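PDB 4GKP: spindle pole body-associated protein VIK1 from Candida glabrata, which probably binds microtubules through a noncatalytic kinesin motor-like domain, the part studied here, and associates with the kinesin Kar3. Local coordinates for residues F75-R80 with F188-L193; D68-I73 with L101-N106; A19-D24 with V32-E37. All blocks are in the same frame, centred on the assembly; numbering follows the deposited sequence.

Contact 1: F75-R80 with F188-L193; sequences FCLKRR and FQFFCL
The C-terminal end of helix 68-78 lies against strand 183-192 of the central sheet of this kinesin motor-like fold, and the contact is made by two pairs, Leu-77 with Phe-190 and Arg-80 with Cys-192. Between helix and strand the nearest CA atoms are those of Leu-77 and Phe-190, 8.2 Å apart, a gap filled by one leucine and one aromatic ring. Leu-77 CD2 stands over a face of the Phe-190 ring, 3.8 Å from the centroid and 14° off the ring normal, which meets the criterion for a CH-pi contact. It leans toward the root of the ring, where CG is 3.7 Å from this methyl. The second methyl, CD1, lies nearer the outer part of the ring, 4.0 Å from Phe-190 CE2, so both branches of the leucine are engaged.

The helix ends in a Schellman motif. Arg-80 is the first residue to leave helical geometry, with a positive phi of 54°, and its N is bonded to Leu-77 O at 2.9 Å. From this turn the side chain runs extended from CG to NE, carrying the guanidinium across to Cys-192. NH1 lies 4.0 Å from Cys-192 CB, an oblique van der Waals contact. Cys-192 SG is turned opposite its own backbone N (chi1 -178°), which places it 4.2 Å from Arg-80 NH2. The charge of the arginine is met elsewhere, by a salt bridge from NH2 to Asp-195.

Strand alternation puts Phe-190 and Cys-192 on the helix side, whereas Phe-191 points away. Around the pair, Leu-77 also touches Phe-83 of strand 83-88 and Tyr-108, while the Phe-190 ring makes edge-to-face contacts with Phe-104 of helix 96-107 and Phe-112 of strand 112-121.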
loop_
_atom_site.group_PDB
_atom_site.type_symbol
_atom_site.label_atom_id
_atom_site.label_comp_id
_atom_site.label_asym_id
_atom_site.label_seq_id
_atom_site.Cartn_x
_atom_site.Cartn_y
_atom_site.Cartn_z
ATOM N N PHE A 75 6.522 3.657 13.475
ATOM C CA PHE A 75 6.657 5.068 13.854
ATOM C C PHE A 75 5.276 5.740 13.849
ATOM O O PHE A 75 4.935 6.454 14.788
ATOM C CB PHE A 75 7.667 5.801 12.927
ATOM C CG PHE A 75 8.118 7.151 13.446
ATOM C CD1 PHE A 75 9.040 7.247 14.491
ATOM C CD2 PHE A 75 7.627 8.330 12.887
ATOM C CE1 PHE A 75 9.447 8.484 14.986
ATOM C CE2 PHE A 75 8.038 9.574 13.368
ATOM C CZ PHE A 75 8.949 9.652 14.421
ATOM N N CYS A 76 4.479 5.495 12.803
ATOM C CA CYS A 76 3.110 6.044 12.734
ATOM C C CYS A 76 2.242 5.575 13.925
ATOM O O CYS A 76 1.545 6.381 14.557
ATOM C CB CYS A 76 2.443 5.700 11.406
ATOM S SG CYS A 76 3.214 6.447 9.946
ATOM N N LEU A 77 2.328 4.286 14.241
ATOM C CA LEU A 77 1.592 3.711 15.381
ATOM C C LEU A 77 1.959 4.363 16.709
ATOM O O LEU A 77 1.079 4.868 17.425
ATOM C CB LEU A 77 1.745 2.184 15.436
ATOM C CG LEU A 77 1.071 1.417 14.277
ATOM C CD1 LEU A 77 1.449 -0.052 14.316
ATOM C CD2 LEU A 77 -0.456 1.596 14.263
ATOM N N LYS A 78 3.252 4.401 17.012
ATOM C CA LYS A 78 3.733 5.050 18.236
ATOM C C LYS A 78 3.360 6.521 18.307
ATOM O O LYS A 78 2.984 7.012 19.366
ATOM C CB LYS A 78 5.239 4.849 18.408
ATOM C CG LYS A 78 5.541 3.373 18.554
ATOM C CD LYS A 78 6.855 3.071 19.224
ATOM C CE LYS A 78 6.768 1.680 19.823
ATOM N NZ LYS A 78 8.003 0.932 19.473
ATOM N N ARG A 79 3.433 7.210 17.173
ATOM C CA ARG A 79 2.960 8.585 17.092
ATOM C C ARG A 79 1.451 8.749 16.923
ATOM O O ARG A 79 0.994 9.875 16.834
ATOM C CB ARG A 79 3.652 9.314 15.950
ATOM C CG ARG A 79 4.980 9.921 16.337
ATOM C CD ARG A 79 5.641 10.572 15.142
ATOM N NE ARG A 79 4.886 11.705 14.613
ATOM C CZ ARG A 79 4.806 12.901 15.188
ATOM N NH1 ARG A 79 5.417 13.165 16.348
ATOM N NH2 ARG A 79 4.095 13.839 14.598
ATOM N N ARG A 80 0.684 7.657 16.869
ATOM C CA ARG A 80 -0.784 7.736 16.716
ATOM C C ARG A 80 -1.255 8.563 15.514
ATOM O O ARG A 80 -2.243 9.292 15.592
ATOM C CB ARG A 80 -1.438 8.267 17.996
ATOM C CG ARG A 80 -1.045 7.506 19.251
ATOM C CD ARG A 80 -1.475 8.292 20.479
ATOM N NE ARG A 80 -1.313 7.532 21.721
ATOM C CZ ARG A 80 -2.015 6.450 22.058
ATOM N NH1 ARG A 80 -2.932 5.942 21.234
ATOM N NH2 ARG A 80 -1.778 5.855 23.222
ATOM N N PHE A 188 -7.630 -0.772 8.377
ATOM C CA PHE A 188 -7.358 -1.399 9.653
ATOM C C PHE A 188 -7.552 -0.328 10.722
ATOM O O PHE A 188 -7.084 0.792 10.576
ATOM C CB PHE A 188 -5.907 -1.912 9.752
ATOM C CG PHE A 188 -5.526 -2.979 8.750
ATOM C CD1 PHE A 188 -5.236 -2.648 7.416
ATOM C CD2 PHE A 188 -5.356 -4.298 9.153
ATOM C CE1 PHE A 188 -4.832 -3.627 6.501
ATOM C CE2 PHE A 188 -4.957 -5.290 8.240
ATOM C CZ PHE A 188 -4.679 -4.952 6.921
ATOM N N GLN A 189 -8.221 -0.676 11.805
ATOM C CA GLN A 189 -8.247 0.200 12.959
ATOM C C GLN A 189 -7.412 -0.427 14.063
ATOM O O GLN A 189 -7.598 -1.607 14.401
ATOM C CB GLN A 189 -9.681 0.398 13.463
ATOM C CG GLN A 189 -10.566 1.267 12.576
ATOM C CD GLN A 189 -11.993 1.310 13.090
ATOM O OE1 GLN A 189 -12.653 0.262 13.276
ATOM N NE2 GLN A 189 -12.469 2.499 13.357
ATOM N N PHE A 190 -6.507 0.366 14.624
ATOM C CA PHE A 190 -5.681 -0.048 15.770
ATOM C C PHE A 190 -6.203 0.637 17.018
ATOM O O PHE A 190 -6.199 1.877 17.087
ATOM C CB PHE A 190 -4.224 0.366 15.554
ATOM C CG PHE A 190 -3.461 -0.535 14.609
ATOM C CD1 PHE A 190 -3.631 -0.436 13.230
ATOM C CD2 PHE A 190 -2.538 -1.470 15.104
ATOM C CE1 PHE A 190 -2.906 -1.257 12.371
ATOM C CE2 PHE A 190 -1.827 -2.291 14.247
ATOM C CZ PHE A 190 -2.026 -2.200 12.890
ATOM N N PHE A 191 -6.710 -0.160 17.961
ATOM C CA PHE A 191 -7.163 0.356 19.261
ATOM C C PHE A 191 -6.069 -0.004 20.269
ATOM O O PHE A 191 -5.857 -1.181 20.569
ATOM C CB PHE A 191 -8.539 -0.228 19.663
ATOM C CG PHE A 191 -9.681 0.144 18.723
ATOM C CD1 PHE A 191 -9.949 -0.620 17.574
ATOM C CD2 PHE A 191 -10.514 1.225 19.004
ATOM C CE1 PHE A 191 -11.009 -0.286 16.726
ATOM C CE2 PHE A 191 -11.556 1.574 18.160
ATOM C CZ PHE A 191 -11.812 0.814 17.020
ATOM N N CYS A 192 -5.333 1.003 20.733
ATOM C CA CYS A 192 -4.179 0.780 21.614
ATOM C C CYS A 192 -4.641 0.386 23.009
ATOM O O CYS A 192 -5.497 1.073 23.611
ATOM C CB CYS A 192 -3.263 2.010 21.669
ATOM S SG CYS A 192 -1.811 1.721 22.707
ATOM N N LEU A 193 -4.098 -0.723 23.507
ATOM C CA LEU A 193 -4.534 -1.288 24.792
ATOM C C LEU A 193 -4.131 -0.438 26.002
ATOM O O LEU A 193 -4.739 -0.550 27.072
ATOM C CB LEU A 193 -4.025 -2.721 24.965
ATOM C CG LEU A 193 -4.755 -3.767 24.117
ATOM C CD1 LEU A 193 -4.005 -5.092 24.182
ATOM C CD2 LEU A 193 -6.213 -3.916 24.548
#

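Contact 2: D68-I73 with L101-N106; sequences DLHVYI and LAFFKN
His-70 is the first residue of 68-73 to meet helix 96-107, and it does so with the flat of its imidazole. The edge of Phe-103 is directed at that face in a T-shaped (edge-to-face) pair, with centroids 5.0 Å apart and planes at 79°. Phe-103 CE1 lies over the middle of the imidazole, 3.7 Å above its plane, and the shortest approach is Phe-103 CZ to His-70 CD2 at 3.5 Å. The torsions account for the meeting: in both residues CG lies opposite the backbone N (chi1 -173° in His-70), which carries the Phe-103 ring across to helix 68-78, while the His-70 ring stands at the flank and offers its face.

One turn further on, Ile-73 points toward the partner helix and uses two branches. CD1 packs obliquely on the other side of the Phe-103 rim, 3.7 Å from CE2, with CG2 of the isoleucine 4.0 Å from that same ring carbon. CG2 also reaches the edge of Phe-104, near its plane, at 4.3 Å from CE1. Phe-103 is therefore inserted between His-70 and Ile-73, residues i and i+3 of one helical face. Ile-73 also touches Phe-83 of strand 83-88.

The segment axes come no closer than 12.6 Å, crossing at -57°, a wide spacing that the large aromatic side chains bridge. The two helices belong to successive beta-alpha-beta crossovers and lie side by side on one face of the central sheet, the layered alpha/beta arrangement of the kinesin motor-like fold.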
loop_
_atom_site.group_PDB
_atom_site.type_symbol
_atom_site.label_atom_id
_atom_site.label_comp_id
_atom_site.label_asym_id
_atom_site.label_seq_id
_atom_site.Cartn_x
_atom_site.Cartn_y
_atom_site.Cartn_z
ATOM N N ASP A 68 12.374 -1.393 5.466
ATOM C CA ASP A 68 12.043 -0.007 5.865
ATOM C C ASP A 68 10.571 0.245 6.286
ATOM O O ASP A 68 10.282 1.166 7.088
ATOM C CB ASP A 68 12.448 0.992 4.764
ATOM C CG ASP A 68 13.894 1.472 4.890
ATOM O OD1 ASP A 68 14.727 0.715 5.416
ATOM O OD2 ASP A 68 14.201 2.616 4.464
ATOM N N LEU A 69 9.660 -0.568 5.747
ATOM C CA LEU A 69 8.226 -0.435 6.027
ATOM C C LEU A 69 7.913 -0.656 7.507
ATOM O O LEU A 69 7.094 0.066 8.079
ATOM C CB LEU A 69 7.396 -1.355 5.115
ATOM C CG LEU A 69 7.441 -0.991 3.616
ATOM C CD1 LEU A 69 6.628 -1.945 2.755
ATOM C CD2 LEU A 69 6.982 0.442 3.398
ATOM N N HIS A 70 8.616 -1.613 8.120
ATOM C CA HIS A 70 8.497 -1.928 9.543
ATOM C C HIS A 70 8.670 -0.684 10.359
ATOM O O HIS A 70 7.896 -0.412 11.272
ATOM C CB HIS A 70 9.571 -2.957 9.945
ATOM C CG HIS A 70 9.439 -3.482 11.361
ATOM N ND1 HIS A 70 10.182 -4.507 11.822
ATOM C CD2 HIS A 70 8.614 -3.088 12.427
ATOM C CE1 HIS A 70 9.857 -4.759 13.108
ATOM N NE2 HIS A 70 8.895 -3.893 13.475
ATOM N N VAL A 71 9.708 0.074 10.033
ATOM C CA VAL A 71 10.078 1.270 10.783
ATOM C C VAL A 71 9.022 2.342 10.560
ATOM O O VAL A 71 8.548 2.971 11.500
ATOM C CB VAL A 71 11.505 1.756 10.385
ATOM C CG1 VAL A 71 11.900 3.031 11.110
ATOM C CG2 VAL A 71 12.508 0.651 10.646
ATOM N N TYR A 72 8.647 2.515 9.299
ATOM C CA TYR A 72 7.568 3.411 8.925
ATOM C C TYR A 72 6.295 3.110 9.714
ATOM O O TYR A 72 5.768 3.988 10.382
ATOM C CB TYR A 72 7.330 3.290 7.424
ATOM C CG TYR A 72 6.090 3.971 6.953
ATOM C CD1 TYR A 72 5.956 5.351 7.042
ATOM C CD2 TYR A 72 5.031 3.232 6.417
ATOM C CE1 TYR A 72 4.808 5.989 6.584
ATOM C CE2 TYR A 72 3.890 3.858 5.963
ATOM C CZ TYR A 72 3.783 5.242 6.052
ATOM O OH TYR A 72 2.636 5.867 5.606
ATOM N N ILE A 73 5.822 1.863 9.645
ATOM C CA ILE A 73 4.599 1.428 10.323
ATOM C C ILE A 73 4.668 1.656 11.826
ATOM O O ILE A 73 3.769 2.253 12.428
ATOM C CB ILE A 73 4.306 -0.067 10.058
ATOM C CG1 ILE A 73 3.928 -0.277 8.587
ATOM C CG2 ILE A 73 3.210 -0.582 10.997
ATOM C CD1 ILE A 73 3.581 -1.704 8.193
ATOM N N LEU A 101 -0.809 -9.112 6.742
ATOM C CA LEU A 101 -1.539 -9.808 7.808
ATOM C C LEU A 101 -0.586 -10.502 8.776
ATOM O O LEU A 101 -0.717 -10.342 9.987
ATOM C CB LEU A 101 -2.568 -10.807 7.256
ATOM C CG LEU A 101 -3.706 -10.234 6.405
ATOM C CD1 LEU A 101 -4.710 -11.309 5.999
ATOM C CD2 LEU A 101 -4.403 -9.086 7.107
ATOM N N ALA A 102 0.388 -11.234 8.239
ATOM C CA ALA A 102 1.345 -11.986 9.064
ATOM C C ALA A 102 2.201 -11.049 9.925
ATOM O O ALA A 102 2.440 -11.306 11.116
ATOM C CB ALA A 102 2.217 -12.881 8.181
ATOM N N PHE A 103 2.641 -9.951 9.324
ATOM C CA PHE A 103 3.390 -8.920 10.054
ATOM C C PHE A 103 2.627 -8.376 11.273
ATOM O O PHE A 103 3.212 -8.209 12.342
ATOM C CB PHE A 103 3.830 -7.788 9.101
ATOM C CG PHE A 103 4.501 -6.625 9.798
ATOM C CD1 PHE A 103 5.806 -6.732 10.277
ATOM C CD2 PHE A 103 3.831 -5.427 9.963
ATOM C CE1 PHE A 103 6.418 -5.672 10.915
ATOM C CE2 PHE A 103 4.435 -4.358 10.605
ATOM C CZ PHE A 103 5.727 -4.485 11.083
ATOM N N PHE A 104 1.337 -8.085 11.121
ATOM C CA PHE A 104 0.560 -7.561 12.266
ATOM C C PHE A 104 0.338 -8.619 13.338
ATOM O O PHE A 104 0.380 -8.304 14.538
ATOM C CB PHE A 104 -0.796 -6.977 11.841
ATOM C CG PHE A 104 -0.698 -5.750 10.984
ATOM C CD1 PHE A 104 0.391 -4.894 11.077
ATOM C CD2 PHE A 104 -1.723 -5.431 10.106
ATOM C CE1 PHE A 104 0.458 -3.749 10.306
ATOM C CE2 PHE A 104 -1.657 -4.280 9.322
ATOM C CZ PHE A 104 -0.560 -3.439 9.424
ATOM N N LYS A 105 0.085 -9.857 12.901
ATOM C CA LYS A 105 0.013 -11.013 13.804
ATOM C C LYS A 105 1.259 -11.134 14.658
ATOM O O LYS A 105 1.156 -11.310 15.871
ATOM C CB LYS A 105 -0.214 -12.332 13.055
ATOM C CG LYS A 105 -0.068 -13.568 13.947
ATOM C CD LYS A 105 -0.275 -14.878 13.191
ATOM C CE LYS A 105 -1.614 -15.521 13.514
ATOM N N ASN A 106 2.428 -11.010 14.042
ATOM C CA ASN A 106 3.679 -11.226 14.772
ATOM C C ASN A 106 4.153 -10.061 15.626
ATOM O O ASN A 106 5.033 -10.243 16.450
ATOM C CB ASN A 106 4.801 -11.668 13.820
ATOM C CG ASN A 106 4.474 -12.960 13.087
ATOM O OD1 ASN A 106 4.038 -13.942 13.693
ATOM N ND2 ASN A 106 4.688 -12.965 11.774
#

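Contact 3: A19-D24 with V32-E37; sequences ANIIED and VNYSDE
Glu-23 OE1 is gripped by two donors, the hydroxyl of Tyr-34 across the contact and NE2 of Gln-55 from strand 52-56. The bond from Tyr-34 OH measures 2.8 Å and reaches OE1 from above the carboxylate plane, 38° out of it. Seen from the tyrosine, the acceptor lies at the ring edge, close to the ring plane, and OE1 is also 3.0 Å from Tyr-34 CE2. Carboxylate and ring are not coplanar, their planes being 56° apart. Glu-23 arrives there because its CG lies opposite the backbone N (chi1 -161°) and the chain is extended beyond it. Two donors on one oxygen would be expected to favour the charged form of the carboxylate.

Beneath this bond lies an apolar layer. Ile-21 CG2 comes within 3.4 Å of Tyr-34 OH and meets Val-32 CG2 at 3.9 Å, while its other branch, CG1, packs obliquely by the ring at 4.2 Å from Tyr-34 CE1. Val-32 supports the same ring from within its own segment, with CG1 3.4 Å above the plane and displaced toward the rim.

Ile-21 also touches Ile-39 of strand 38-41, and Tyr-34 touches Leu-53. Strand 17-22, flanked in the central sheet by 52-56 and 246-250, is thereby joined to the edge strand 30-33 of the small three-stranded antiparallel sheet, as in the beta lobe of kinesin motor domains.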
loop_
_atom_site.group_PDB
_atom_site.type_symbol
_atom_site.label_atom_id
_atom_site.label_comp_id
_atom_site.label_asym_id
_atom_site.label_seq_id
_atom_site.Cartn_x
_atom_site.Cartn_y
_atom_site.Cartn_z
ATOM N N ALA A 19 10.825 1.000 -4.489
ATOM C CA ALA A 19 10.790 0.242 -5.725
ATOM C C ALA A 19 11.113 -1.197 -5.414
ATOM O O ALA A 19 12.206 -1.510 -4.977
ATOM C CB ALA A 19 11.775 0.807 -6.744
ATOM N N ASN A 20 10.141 -2.069 -5.619
ATOM C CA ASN A 20 10.367 -3.484 -5.481
ATOM C C ASN A 20 10.887 -3.936 -6.846
ATOM O O ASN A 20 10.137 -4.024 -7.820
ATOM C CB ASN A 20 9.064 -4.187 -5.078
ATOM C CG ASN A 20 9.299 -5.495 -4.367
ATOM O OD1 ASN A 20 10.416 -5.822 -3.997
ATOM N ND2 ASN A 20 8.235 -6.257 -4.168
ATOM N N ILE A 21 12.191 -4.171 -6.902
ATOM C CA ILE A 21 12.909 -4.439 -8.136
ATOM C C ILE A 21 12.884 -5.942 -8.323
ATOM O O ILE A 21 13.488 -6.676 -7.543
ATOM C CB ILE A 21 14.398 -3.967 -8.023
ATOM C CG1 ILE A 21 14.497 -2.505 -7.551
ATOM C CG2 ILE A 21 15.185 -4.205 -9.312
ATOM C CD1 ILE A 21 14.159 -1.478 -8.608
ATOM N N ILE A 22 12.169 -6.414 -9.341
ATOM C CA ILE A 22 12.257 -7.829 -9.683
ATOM C C ILE A 22 13.428 -7.983 -10.673
ATOM O O ILE A 22 13.237 -8.018 -11.887
ATOM C CB ILE A 22 10.908 -8.410 -10.181
ATOM C CG1 ILE A 22 9.744 -7.933 -9.291
ATOM C CG2 ILE A 22 10.960 -9.937 -10.218
ATOM C CD1 ILE A 22 9.800 -8.424 -7.854
ATOM N N GLU A 23 14.638 -8.064 -10.108
ATOM C CA GLU A 23 15.907 -7.853 -10.827
ATOM C C GLU A 23 16.146 -8.769 -12.026
ATOM O O GLU A 23 16.571 -8.307 -13.076
ATOM C CB GLU A 23 17.087 -7.950 -9.855
ATOM C CG GLU A 23 18.380 -7.318 -10.348
ATOM C CD GLU A 23 19.530 -7.573 -9.393
ATOM O OE1 GLU A 23 19.964 -6.609 -8.728
ATOM O OE2 GLU A 23 19.983 -8.738 -9.285
ATOM N N ASP A 24 15.881 -10.059 -11.854
ATOM C CA ASP A 24 16.052 -11.037 -12.927
ATOM C C ASP A 24 14.974 -10.940 -14.023
ATOM O O ASP A 24 15.032 -11.674 -15.008
ATOM C CB ASP A 24 16.114 -12.462 -12.357
ATOM C CG ASP A 24 14.808 -12.898 -11.722
ATOM O OD1 ASP A 24 14.266 -12.152 -10.880
ATOM O OD2 ASP A 24 14.322 -13.999 -12.055
ATOM N N VAL A 32 19.327 -0.191 -13.096
ATOM C CA VAL A 32 19.139 -0.168 -11.651
ATOM C C VAL A 32 20.435 0.239 -10.944
ATOM O O VAL A 32 21.480 -0.415 -11.082
ATOM C CB VAL A 32 18.640 -1.537 -11.139
ATOM C CG1 VAL A 32 18.657 -1.587 -9.624
ATOM C CG2 VAL A 32 17.239 -1.817 -11.662
ATOM N N ASN A 33 20.353 1.335 -10.199
ATOM C CA ASN A 33 21.464 1.801 -9.397
ATOM C C ASN A 33 21.141 1.737 -7.902
ATOM O O ASN A 33 20.562 2.670 -7.342
ATOM C CB ASN A 33 21.841 3.226 -9.810
ATOM C CG ASN A 33 23.249 3.612 -9.379
ATOM O OD1 ASN A 33 23.922 2.877 -8.641
ATOM N ND2 ASN A 33 23.703 4.780 -9.844
ATOM N N TYR A 34 21.529 0.638 -7.258
ATOM C CA TYR A 34 21.241 0.446 -5.829
ATOM C C TYR A 34 21.904 1.472 -4.933
ATOM O O TYR A 34 21.266 1.992 -4.023
ATOM C CB TYR A 34 21.589 -0.971 -5.377
ATOM C CG TYR A 34 20.655 -1.997 -5.957
ATOM C CD1 TYR A 34 19.294 -2.001 -5.624
ATOM C CD2 TYR A 34 21.120 -2.954 -6.851
ATOM C CE1 TYR A 34 18.426 -2.935 -6.166
ATOM C CE2 TYR A 34 20.262 -3.899 -7.391
ATOM C CZ TYR A 34 18.916 -3.884 -7.047
ATOM O OH TYR A 34 18.073 -4.827 -7.585
ATOM N N SER A 35 23.167 1.780 -5.213
ATOM C CA SER A 35 23.923 2.750 -4.426
ATOM C C SER A 35 23.246 4.123 -4.411
ATOM O O SER A 35 23.152 4.767 -3.361
ATOM C CB SER A 35 25.365 2.853 -4.944
ATOM O OG SER A 35 25.440 3.526 -6.194
ATOM N N ASP A 36 22.755 4.546 -5.574
ATOM C CA ASP A 36 22.099 5.844 -5.737
ATOM C C ASP A 36 20.581 5.795 -5.467
ATOM O O ASP A 36 19.927 6.842 -5.375
ATOM C CB ASP A 36 22.358 6.360 -7.160
ATOM C CG ASP A 36 22.300 7.864 -7.255
ATOM O OD1 ASP A 36 23.248 8.529 -6.786
ATOM O OD2 ASP A 36 21.315 8.384 -7.815
ATOM N N GLU A 37 20.037 4.581 -5.342
ATOM C CA GLU A 37 18.581 4.337 -5.220
ATOM C C GLU A 37 17.813 4.946 -6.399
ATOM O O GLU A 37 16.763 5.583 -6.235
ATOM C CB GLU A 37 18.012 4.835 -3.872
ATOM C CG GLU A 37 18.857 4.534 -2.638
ATOM C CD GLU A 37 18.759 3.098 -2.145
ATOM O OE1 GLU A 37 18.166 2.234 -2.820
ATOM O OE2 GLU A 37 19.290 2.834 -1.049
#

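Contact 3 closes first along the chain, before either of the others opens. Contacts 2 and 1 interlace: helix 68-78 supplies a segment to each, and their partners, helix 96-107 and strand 183-192, follow in that order. Their centres are 12 Å apart and they touch, Phe-104 CE2 lying 3.6 Å from Phe-188 CE2, so they form one continuous interface between two helices and the sheet they lie on. Contact 3 stands apart, its centre 22 Å from that of contact 2 and 31 Å from that of contact 1. Contacts 1 and 3 nevertheless reach the same central sheet, which connects the small antiparallel lobe with the helix-covered region of the motor-like domain.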